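Local coordinates for multisubunit Na+/H+ antiporter, F subunit (Anoxybacillus flavithermus, PDB 6Z16), which is a small three-helix membrane subunit of a multisubunit antiporter that probably exchanges sodium ions for protons across the cell membrane, at residues Ile5-Leu10 against Ala42-Ile47. Sequence-based numbering, arbitrary orientation.
With PTY (phosphatidylethanolamine), chain B.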
# COMPACT_ATOMS: atom_id res chain seq x y z
N ILE F 5 -35.14 -5.66 -27.92
CA ILE F 5 -35.21 -4.46 -28.74
C ILE F 5 -33.81 -3.93 -29.03
O ILE F 5 -33.49 -3.57 -30.18
CB ILE F 5 -36.09 -3.40 -28.04
CG1 ILE F 5 -37.58 -3.77 -28.17
CG2 ILE F 5 -35.86 -2.01 -28.59
CD1 ILE F 5 -38.15 -4.57 -27.02
N ALA F 6 -32.92 -3.96 -28.03
CA ALA F 6 -31.54 -3.54 -28.24
C ALA F 6 -30.79 -4.49 -29.16
O ALA F 6 -29.95 -4.05 -29.95
CB ALA F 6 -30.83 -3.42 -26.90
N LEU F 7 -31.09 -5.79 -29.10
CA LEU F 7 -30.49 -6.73 -30.05
C LEU F 7 -30.96 -6.50 -31.47
O LEU F 7 -30.16 -6.61 -32.41
CB LEU F 7 -30.77 -8.17 -29.64
CG LEU F 7 -29.81 -8.65 -28.57
CD1 LEU F 7 -30.24 -9.98 -28.11
CD2 LEU F 7 -28.42 -8.74 -29.17
N VAL F 8 -32.24 -6.19 -31.66
CA VAL F 8 -32.75 -5.90 -33.00
C VAL F 8 -32.11 -4.63 -33.54
O VAL F 8 -31.71 -4.57 -34.71
CB VAL F 8 -34.29 -5.82 -32.98
CG1 VAL F 8 -34.83 -5.33 -34.30
CG2 VAL F 8 -34.87 -7.18 -32.68
N ILE F 9 -31.94 -3.62 -32.68
CA ILE F 9 -31.34 -2.36 -33.12
C ILE F 9 -29.86 -2.54 -33.46
O ILE F 9 -29.39 -2.02 -34.49
CB ILE F 9 -31.58 -1.29 -32.04
CG1 ILE F 9 -33.06 -0.93 -31.96
CG2 ILE F 9 -30.83 -0.04 -32.33
CD1 ILE F 9 -33.41 -0.10 -30.76
N LEU F 10 -29.12 -3.32 -32.67
CA LEU F 10 -27.73 -3.60 -32.99
C LEU F 10 -27.60 -4.49 -34.22
O LEU F 10 -26.63 -4.36 -34.98
CB LEU F 10 -27.03 -4.27 -31.81
CG LEU F 10 -26.73 -3.42 -30.59
CD1 LEU F 10 -26.16 -4.30 -29.53
CD2 LEU F 10 -25.75 -2.32 -30.94
N ALA F 42 -19.19 -6.90 -30.22
CA ALA F 42 -18.89 -6.86 -28.78
C ALA F 42 -20.11 -6.43 -27.97
O ALA F 42 -20.38 -6.98 -26.89
CB ALA F 42 -17.72 -5.93 -28.51
N GLY F 43 -20.88 -5.47 -28.49
CA GLY F 43 -22.12 -5.09 -27.83
C GLY F 43 -23.17 -6.19 -27.81
O GLY F 43 -23.88 -6.37 -26.82
N ILE F 44 -23.27 -6.94 -28.91
CA ILE F 44 -24.19 -8.07 -28.99
C ILE F 44 -23.81 -9.14 -27.98
O ILE F 44 -24.68 -9.74 -27.32
CB ILE F 44 -24.24 -8.62 -30.43
CG1 ILE F 44 -24.86 -7.59 -31.36
CG2 ILE F 44 -25.04 -9.91 -30.52
CD1 ILE F 44 -24.74 -7.93 -32.80
N VAL F 45 -22.50 -9.37 -27.80
CA VAL F 45 -22.04 -10.35 -26.81
C VAL F 45 -22.37 -9.89 -25.39
O VAL F 45 -22.81 -10.70 -24.56
CB VAL F 45 -20.54 -10.63 -27.00
CG1 VAL F 45 -20.00 -11.51 -25.89
CG2 VAL F 45 -20.31 -11.32 -28.32
N ALA F 46 -22.24 -8.59 -25.12
CA ALA F 46 -22.61 -8.05 -23.81
C ALA F 46 -24.10 -8.23 -23.52
O ALA F 46 -24.49 -8.64 -22.41
CB ALA F 46 -22.23 -6.58 -23.72
N ILE F 47 -24.96 -7.97 -24.51
CA ILE F 47 -26.39 -8.05 -24.26
C ILE F 47 -26.85 -9.51 -24.17
O ILE F 47 -27.71 -9.85 -23.34
CB ILE F 47 -27.16 -7.24 -25.31
CG1 ILE F 47 -26.84 -5.77 -25.11
CG2 ILE F 47 -28.66 -7.41 -25.18
CD1 ILE F 47 -27.43 -4.88 -26.14
C1 PTY B . -39.25 -13.35 -31.00
C2 PTY B . -41.33 -6.03 -28.67
C3 PTY B . -41.83 -7.49 -28.83
O4 PTY B . -39.43 -13.62 -32.41
C5 PTY B . -40.06 -11.00 -31.20
C6 PTY B . -38.93 -11.90 -30.80
O7 PTY B . -37.77 -11.53 -31.62
C8 PTY B . -36.59 -11.42 -31.00
O10 PTY B . -36.41 -11.73 -29.86
C11 PTY B . -35.55 -10.85 -31.91
C12 PTY B . -34.33 -11.74 -32.05
C13 PTY B . -33.13 -11.05 -32.68
C14 PTY B . -31.99 -12.01 -32.96
C15 PTY B . -30.61 -11.38 -33.05
C16 PTY B . -29.49 -12.40 -32.98
C17 PTY B . -28.10 -11.83 -33.20
C18 PTY B . -27.91 -11.21 -34.58
C19 PTY B . -26.54 -10.58 -34.78
C30 PTY B . -40.46 -14.40 -32.76
C31 PTY B . -40.42 -14.72 -34.23
O30 PTY B . -41.28 -14.80 -31.99
C32 PTY B . -40.31 -16.22 -34.50
C33 PTY B . -39.80 -16.53 -35.90
C34 PTY B . -38.38 -16.04 -36.13
C35 PTY B . -37.94 -16.05 -37.59
C36 PTY B . -36.65 -15.28 -37.84
C37 PTY B . -36.30 -15.15 -39.31
P1 PTY B . -39.67 -8.66 -29.93
O11 PTY B . -41.14 -8.04 -29.99
O12 PTY B . -38.70 -7.51 -30.19
O13 PTY B . -39.45 -9.39 -28.66
O14 PTY B . -39.59 -9.64 -31.20
N1 PTY B . -42.02 -5.17 -29.63
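Leu10 and Ile47 meet end to end, Leu10 CD1 lying 3.7 Å from Ile47 CD1. The side-chain contacts are all apolar, and no hydrogen bond crosses. Ile47 meets three residues with its two branches. Ile47 CD1 also lies 3.8 Å from Ala6 CB. With chi1 at -67°, Ile47 sends CG1, and with it CD1, to Leu10 and Ala6, and leaves Ile47 CG2 for Leu7 CG at 3.8 Å. The side chains of Leu7 and Ile47 run past each other in opposite directions. Leu7 uses another atom for Ile44: Leu7 CD2 is 3.8 Å from Ile44 CG2. Gly43 has no side chain, so Leu10 CD1 comes down to the backbone, 3.9 Å from Gly43 C.

A phosphatidylethanolamine adds lipid contacts. C19, the last modelled carbon of one acyl chain, lies 3.8 Å from Ile44 CD1. Near the start of the same chain, C11 is 3.8 Å from Val8 CG2. Ile5 CD1 approaches C2 of the ethanolamine head group. Ala6 packs on Ala21 and Leu10 on Thr24 of a neighbouring subunit.

The segments run antiparallel at 166°, with axes 10.2 Å apart. This is typical of an antiparallel transmembrane helix pair, here joining helix 3-22 to helix 27-52 beside a lipid site.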